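Endo-1,4-beta-mannanase (Eisenia fetida, PDB 5Y6T) probably hydrolyses the internal beta-1,4-mannosidic linkages of mannan polysaccharides, as a glycoside hydrolase of family GH5. Local coordinates at residues A[38-43]-A[75-80]; A[69-74]-A[115-120]. One frame throughout, in Å; residues are numbered along the deposited sequence.

In this mannanase contact chemistry changes with depth: contact 2 is a buried pairing of the parallel strands 65-72 and 112-119, its centre about 10 Å from the centre of the chain, held by direct backbone hydrogen bonds and large aromatic side chains. Contact 1, its centre about 20 Å out, is only partly buried; it joins two loops, has no direct hydrogen bond across it, and relies on water and one tyrosine ring. The two meet where the chain leaves strand 65-72: the OG1 of T77 in contact 1 probably hydrogen-bonds ND1 of H71 in contact 2, and P78 packs on W118.

Contact 1 (A[38-43]-A[75-80]); sequences FGNGQY and GYTPEF
Between N40 and Y76 two loops meet without backbone pairing: the nearest CA atoms, of G39 and T77, are 7.1 Å apart, and a type I' turn from G39 to Q42 presents N40 to the other loop. The amide of N40 stands almost perpendicular to the Y76 ring, with ND2 over one face near the rim, 3.4 Å from CE2. Y76 reaches across because its CG lies anti to the backbone N (chi1 -167°), and its hydroxyl ends 3.3 Å from CB of N40. Q42 closes the edge of the ring with CG, while its bent chain turns NE2 back to donate a bond of 3.0 Å, nearly straight at the hydrogen, to O of N40 from above its carbonyl plane. Water does the polar bridging. One molecule accepts from ND2 of N40 and donates to O of Y76 and OE1 of E79; another links O of F38 with OG1 of T77, a hydroxyl turned also to H71. From outside, D90 and D98 accept from N of N40 and N of G39. The contact ties the approach to helix 42-60, beside helix 95-108, to the loop running from strand 65-72 into the hairpin of strands 79-80 and 86-88.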
loop_
_atom_site.group_PDB
_atom_site.type_symbol
_atom_site.label_atom_id
_atom_site.label_comp_id
_atom_site.label_asym_id
_atom_site.label_seq_id
_atom_site.Cartn_x
_atom_site.Cartn_y
_atom_site.Cartn_z
ATOM N N PHE A 38 -7.455 -10.728 -9.984
ATOM C CA PHE A 38 -8.012 -9.836 -11.000
ATOM C C PHE A 38 -7.376 -10.083 -12.350
ATOM O O PHE A 38 -6.181 -10.301 -12.449
ATOM C CB PHE A 38 -7.804 -8.378 -10.538
ATOM C CG PHE A 38 -8.399 -8.100 -9.183
ATOM C CD1 PHE A 38 -9.714 -7.781 -9.007
ATOM C CD2 PHE A 38 -7.585 -8.131 -8.047
ATOM C CE1 PHE A 38 -10.249 -7.541 -7.765
ATOM C CE2 PHE A 38 -8.095 -7.855 -6.806
ATOM C CZ PHE A 38 -9.413 -7.561 -6.629
ATOM N N GLY A 39 -8.153 -9.971 -13.413
ATOM C CA GLY A 39 -7.592 -10.241 -14.715
ATOM C C GLY A 39 -7.792 -11.722 -15.121
ATOM O O GLY A 39 -8.068 -12.612 -14.276
ATOM N N ASN A 40 -7.688 -11.940 -16.416
ATOM C CA ASN A 40 -7.776 -13.306 -17.026
ATOM C C ASN A 40 -9.034 -14.058 -16.607
ATOM O O ASN A 40 -9.030 -15.283 -16.481
ATOM C CB ASN A 40 -6.487 -14.062 -16.808
ATOM C CG ASN A 40 -5.313 -13.393 -17.512
ATOM O OD1 ASN A 40 -5.478 -12.831 -18.609
ATOM N ND2 ASN A 40 -4.122 -13.490 -16.923
ATOM N N GLY A 41 -10.116 -13.296 -16.443
ATOM C CA GLY A 41 -11.458 -13.840 -16.079
ATOM C C GLY A 41 -11.547 -14.543 -14.725
ATOM O O GLY A 41 -12.548 -15.232 -14.432
ATOM N N GLN A 42 -10.580 -14.277 -13.823
ATOM C CA GLN A 42 -10.496 -14.944 -12.561
ATOM C C GLN A 42 -11.548 -14.481 -11.584
ATOM O O GLN A 42 -12.004 -15.230 -10.760
ATOM C CB GLN A 42 -9.074 -14.822 -11.978
ATOM C CG GLN A 42 -8.075 -15.580 -12.805
ATOM C CD GLN A 42 -8.480 -17.036 -13.070
ATOM O OE1 GLN A 42 -8.534 -17.835 -12.135
ATOM N NE2 GLN A 42 -8.772 -17.350 -14.323
ATOM N N TYR A 43 -11.913 -13.216 -11.654
ATOM C CA TYR A 43 -12.813 -12.680 -10.681
ATOM C C TYR A 43 -14.186 -13.329 -10.887
ATOM O O TYR A 43 -14.805 -13.791 -9.926
ATOM C CB TYR A 43 -12.868 -11.133 -10.838
ATOM C CG TYR A 43 -13.606 -10.423 -9.740
ATOM C CD1 TYR A 43 -12.942 -9.973 -8.606
ATOM C CD2 TYR A 43 -14.963 -10.145 -9.835
ATOM C CE1 TYR A 43 -13.633 -9.301 -7.612
ATOM C CE2 TYR A 43 -15.646 -9.519 -8.824
ATOM C CZ TYR A 43 -14.947 -9.042 -7.727
ATOM O OH TYR A 43 -15.628 -8.398 -6.684
ATOM N N GLY A 75 3.879 -12.595 -12.291
ATOM C CA GLY A 75 3.809 -13.942 -12.822
ATOM C C GLY A 75 2.580 -14.255 -13.628
ATOM O O GLY A 75 2.642 -15.129 -14.480
ATOM N N TYR A 76 1.483 -13.520 -13.420
ATOM C CA TYR A 76 0.260 -13.746 -14.150
ATOM C C TYR A 76 -0.276 -12.547 -14.913
ATOM O O TYR A 76 -0.751 -12.710 -16.007
ATOM C CB TYR A 76 -0.765 -14.230 -13.172
ATOM C CG TYR A 76 -2.068 -14.832 -13.682
ATOM C CD1 TYR A 76 -2.101 -16.032 -14.427
ATOM C CD2 TYR A 76 -3.289 -14.230 -13.357
ATOM C CE1 TYR A 76 -3.291 -16.596 -14.783
ATOM C CE2 TYR A 76 -4.478 -14.755 -13.763
ATOM C CZ TYR A 76 -4.499 -15.954 -14.432
ATOM O OH TYR A 76 -5.741 -16.493 -14.780
ATOM N N THR A 77 -0.212 -11.374 -14.294
ATOM C CA THR A 77 -0.485 -10.096 -14.892
ATOM C C THR A 77 0.677 -9.177 -14.538
ATOM O O THR A 77 1.377 -9.406 -13.529
ATOM C CB THR A 77 -1.785 -9.487 -14.359
ATOM O OG1 THR A 77 -1.693 -9.244 -12.950
ATOM C CG2 THR A 77 -3.015 -10.414 -14.717
ATOM N N PRO A 78 0.880 -8.108 -15.299
ATOM C CA PRO A 78 0.221 -7.773 -16.559
ATOM C C PRO A 78 0.620 -8.647 -17.780
ATOM O O PRO A 78 1.322 -9.665 -17.637
ATOM C CB PRO A 78 0.651 -6.336 -16.767
ATOM C CG PRO A 78 2.045 -6.335 -16.231
ATOM C CD PRO A 78 2.000 -7.183 -15.003
ATOM N N GLU A 79 0.090 -8.311 -18.929
ATOM C CA GLU A 79 0.307 -9.106 -20.100
ATOM C C GLU A 79 1.468 -8.575 -20.900
ATOM O O GLU A 79 1.419 -7.462 -21.409
ATOM C CB GLU A 79 -0.961 -9.101 -20.970
ATOM C CG GLU A 79 -0.865 -9.999 -22.179
ATOM C CD GLU A 79 -0.868 -11.514 -21.852
ATOM O OE1 GLU A 79 -1.023 -11.922 -20.691
ATOM O OE2 GLU A 79 -0.694 -12.320 -22.803
ATOM N N PHE A 80 2.508 -9.402 -20.979
ATOM C CA PHE A 80 3.755 -9.065 -21.662
ATOM C C PHE A 80 3.781 -9.717 -23.028
ATOM O O PHE A 80 3.412 -10.882 -23.146
ATOM C CB PHE A 80 5.003 -9.526 -20.886
ATOM C CG PHE A 80 5.157 -8.890 -19.536
ATOM C CD1 PHE A 80 5.784 -7.671 -19.424
ATOM C CD2 PHE A 80 4.738 -9.532 -18.385
ATOM C CE1 PHE A 80 5.955 -7.053 -18.220
ATOM C CE2 PHE A 80 4.893 -8.911 -17.136
ATOM C CZ PHE A 80 5.507 -7.653 -17.063
HETATM O O HOH W 1 -3.534 -10.314 -11.384
HETATM O O HOH W 2 -2.094 -11.565 -18.209
#

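Contact 2 (A[69-74]-A[115-120]); sequences WVHCDG and IVLWNG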
loop_
_atom_site.group_PDB
_atom_site.type_symbol
_atom_site.label_atom_id
_atom_site.label_comp_id
_atom_site.label_asym_id
_atom_site.label_seq_id
_atom_site.Cartn_x
_atom_site.Cartn_y
_atom_site.Cartn_z
ATOM N N TRP A 69 -3.804 -6.624 -3.235
ATOM C CA TRP A 69 -2.670 -6.658 -4.162
ATOM C C TRP A 69 -3.081 -7.241 -5.494
ATOM O O TRP A 69 -3.898 -8.186 -5.537
ATOM C CB TRP A 69 -1.558 -7.501 -3.603
ATOM C CG TRP A 69 -0.915 -7.073 -2.320
ATOM C CD1 TRP A 69 -1.290 -6.056 -1.475
ATOM C CD2 TRP A 69 0.238 -7.665 -1.735
ATOM N NE1 TRP A 69 -0.447 -6.026 -0.359
ATOM C CE2 TRP A 69 0.497 -6.999 -0.512
ATOM C CE3 TRP A 69 1.077 -8.730 -2.096
ATOM C CZ2 TRP A 69 1.572 -7.355 0.326
ATOM C CZ3 TRP A 69 2.136 -9.056 -1.273
ATOM C CH2 TRP A 69 2.374 -8.382 -0.078
ATOM N N VAL A 70 -2.432 -6.768 -6.550
ATOM C CA VAL A 70 -2.840 -7.164 -7.920
ATOM C C VAL A 70 -1.729 -7.892 -8.646
ATOM O O VAL A 70 -1.775 -9.135 -8.676
ATOM C CB VAL A 70 -3.373 -5.966 -8.741
ATOM C CG1 VAL A 70 -3.857 -6.387 -10.121
ATOM C CG2 VAL A 70 -4.475 -5.203 -7.971
ATOM N N HIS A 71 -0.742 -7.244 -9.234
ATOM C CA HIS A 71 0.202 -7.989 -10.067
ATOM C C HIS A 71 1.197 -8.843 -9.266
ATOM O O HIS A 71 1.723 -9.869 -9.795
ATOM C CB HIS A 71 1.047 -7.080 -10.955
ATOM C CG HIS A 71 0.252 -6.142 -11.815
ATOM N ND1 HIS A 71 -0.731 -6.571 -12.679
ATOM C CD2 HIS A 71 0.408 -4.823 -12.043
ATOM C CE1 HIS A 71 -1.182 -5.540 -13.386
ATOM N NE2 HIS A 71 -0.509 -4.459 -13.004
ATOM N N CYS A 72 1.536 -8.362 -8.076
ATOM C CA CYS A 72 2.435 -9.095 -7.152
ATOM C C CYS A 72 3.813 -9.230 -7.785
ATOM O O CYS A 72 4.484 -8.213 -8.058
ATOM C CB CYS A 72 1.796 -10.441 -6.715
ATOM S SG CYS A 72 0.282 -10.197 -5.748
ATOM N N ASP A 73 4.232 -10.417 -8.161
ATOM C CA ASP A 73 5.554 -10.599 -8.757
ATOM C C ASP A 73 5.533 -10.603 -10.292
ATOM O O ASP A 73 6.509 -10.843 -10.909
ATOM C CB ASP A 73 6.144 -11.951 -8.280
ATOM C CG ASP A 73 5.270 -13.145 -8.685
ATOM O OD1 ASP A 73 4.284 -13.012 -9.395
ATOM O OD2 ASP A 73 5.574 -14.259 -8.306
ATOM N N GLY A 74 4.403 -10.238 -10.901
ATOM C CA GLY A 74 4.256 -10.190 -12.371
ATOM C C GLY A 74 4.124 -11.538 -13.074
ATOM O O GLY A 74 4.290 -11.616 -14.270
ATOM N N ILE A 115 -5.287 -0.176 -3.527
ATOM C CA ILE A 115 -4.859 -1.157 -4.572
ATOM C C ILE A 115 -3.366 -1.090 -4.787
ATOM O O ILE A 115 -2.854 -0.056 -5.175
ATOM C CB ILE A 115 -5.579 -0.939 -5.920
ATOM C CG1 ILE A 115 -7.111 -0.860 -5.734
ATOM C CG2 ILE A 115 -5.230 -2.039 -6.906
ATOM C CD1 ILE A 115 -7.872 -0.406 -6.962
ATOM N N VAL A 116 -2.709 -2.222 -4.538
ATOM C CA VAL A 116 -1.279 -2.362 -4.653
ATOM C C VAL A 116 -0.889 -3.048 -5.951
ATOM O O VAL A 116 -1.192 -4.207 -6.137
ATOM C CB VAL A 116 -0.675 -3.118 -3.442
ATOM C CG1 VAL A 116 0.812 -3.057 -3.549
ATOM C CG2 VAL A 116 -1.109 -2.513 -2.100
ATOM N N LEU A 117 -0.120 -2.375 -6.796
ATOM C CA LEU A 117 0.256 -2.957 -8.094
ATOM C C LEU A 117 1.282 -4.085 -8.024
ATOM O O LEU A 117 0.988 -5.206 -8.469
ATOM C CB LEU A 117 0.762 -1.869 -9.009
ATOM C CG LEU A 117 -0.173 -0.711 -9.357
ATOM C CD1 LEU A 117 0.490 0.353 -10.258
ATOM C CD2 LEU A 117 -1.396 -1.200 -10.114
ATOM N N TRP A 118 2.420 -3.791 -7.408
ATOM C CA TRP A 118 3.546 -4.655 -7.470
ATOM C C TRP A 118 3.986 -5.088 -6.081
ATOM O O TRP A 118 3.745 -4.375 -5.112
ATOM C CB TRP A 118 4.720 -3.992 -8.165
ATOM C CG TRP A 118 4.420 -3.524 -9.539
ATOM C CD1 TRP A 118 4.242 -2.234 -9.911
ATOM C CD2 TRP A 118 4.391 -4.287 -10.734
ATOM N NE1 TRP A 118 4.074 -2.144 -11.251
ATOM C CE2 TRP A 118 4.201 -3.394 -11.789
ATOM C CE3 TRP A 118 4.567 -5.652 -11.039
ATOM C CZ2 TRP A 118 4.060 -3.819 -13.112
ATOM C CZ3 TRP A 118 4.480 -6.051 -12.314
ATOM C CH2 TRP A 118 4.207 -5.134 -13.355
ATOM N N ASN A 119 4.679 -6.240 -6.018
ATOM C CA ASN A 119 5.314 -6.701 -4.767
ATOM C C ASN A 119 6.808 -6.687 -4.785
ATOM O O ASN A 119 7.451 -7.151 -5.728
ATOM C CB ASN A 119 4.806 -8.131 -4.433
ATOM C CG ASN A 119 5.134 -8.556 -3.000
ATOM O OD1 ASN A 119 5.405 -7.738 -2.151
ATOM N ND2 ASN A 119 5.143 -9.868 -2.765
ATOM N N GLY A 120 7.343 -6.011 -3.788
ATOM C CA GLY A 120 8.729 -5.907 -3.476
ATOM C C GLY A 120 9.263 -6.863 -2.416
ATOM O O GLY A 120 10.443 -6.839 -2.117
HETATM O O HOH W 3 0.835 -6.399 -5.873
#
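W69 and V116 sit on neighbouring parallel strands with their side chains alongside: CB and CG2 of the valine both lie 3.6 Å from CD1 of the indole, and CG1 sits over a ring face. With CG beside its backbone N (chi1 -62°), the indole also carries CZ3 to 3.5 Å from ND2 of N119, its plane tilted about 49° to that amide. Were W69 an alanine, V116 would probably lose the indole packed beside it, and the N119 amide its aromatic neighbour. A beta bulge shifts the register by one between W69 and C72: N of V70 donates to O of V116 at 2.9 Å, then O of L117 takes N of C72 and, weakly, N of H71, before N of N119 donates to O of C72 at 2.8 Å. A water bridges N of C72 and O of V116. At the corner H71 packs over a face of W118, CB lying 4.2 Å from the centroid of its six-membered ring in an off-centre CH-pi contact. Y141 fixes the imidazole at NE2, with T77 at ND1, Q211 holds NE1 of W118, and Y34 and N166 bind the two ends of the N119 amide. Each of these side-chain groups thus has its partner; isopropanol near N119 and Tris near W69, both probably from the crystallisation liquor, are consistent with a pocket at the C-terminal rim of a GH5 barrel.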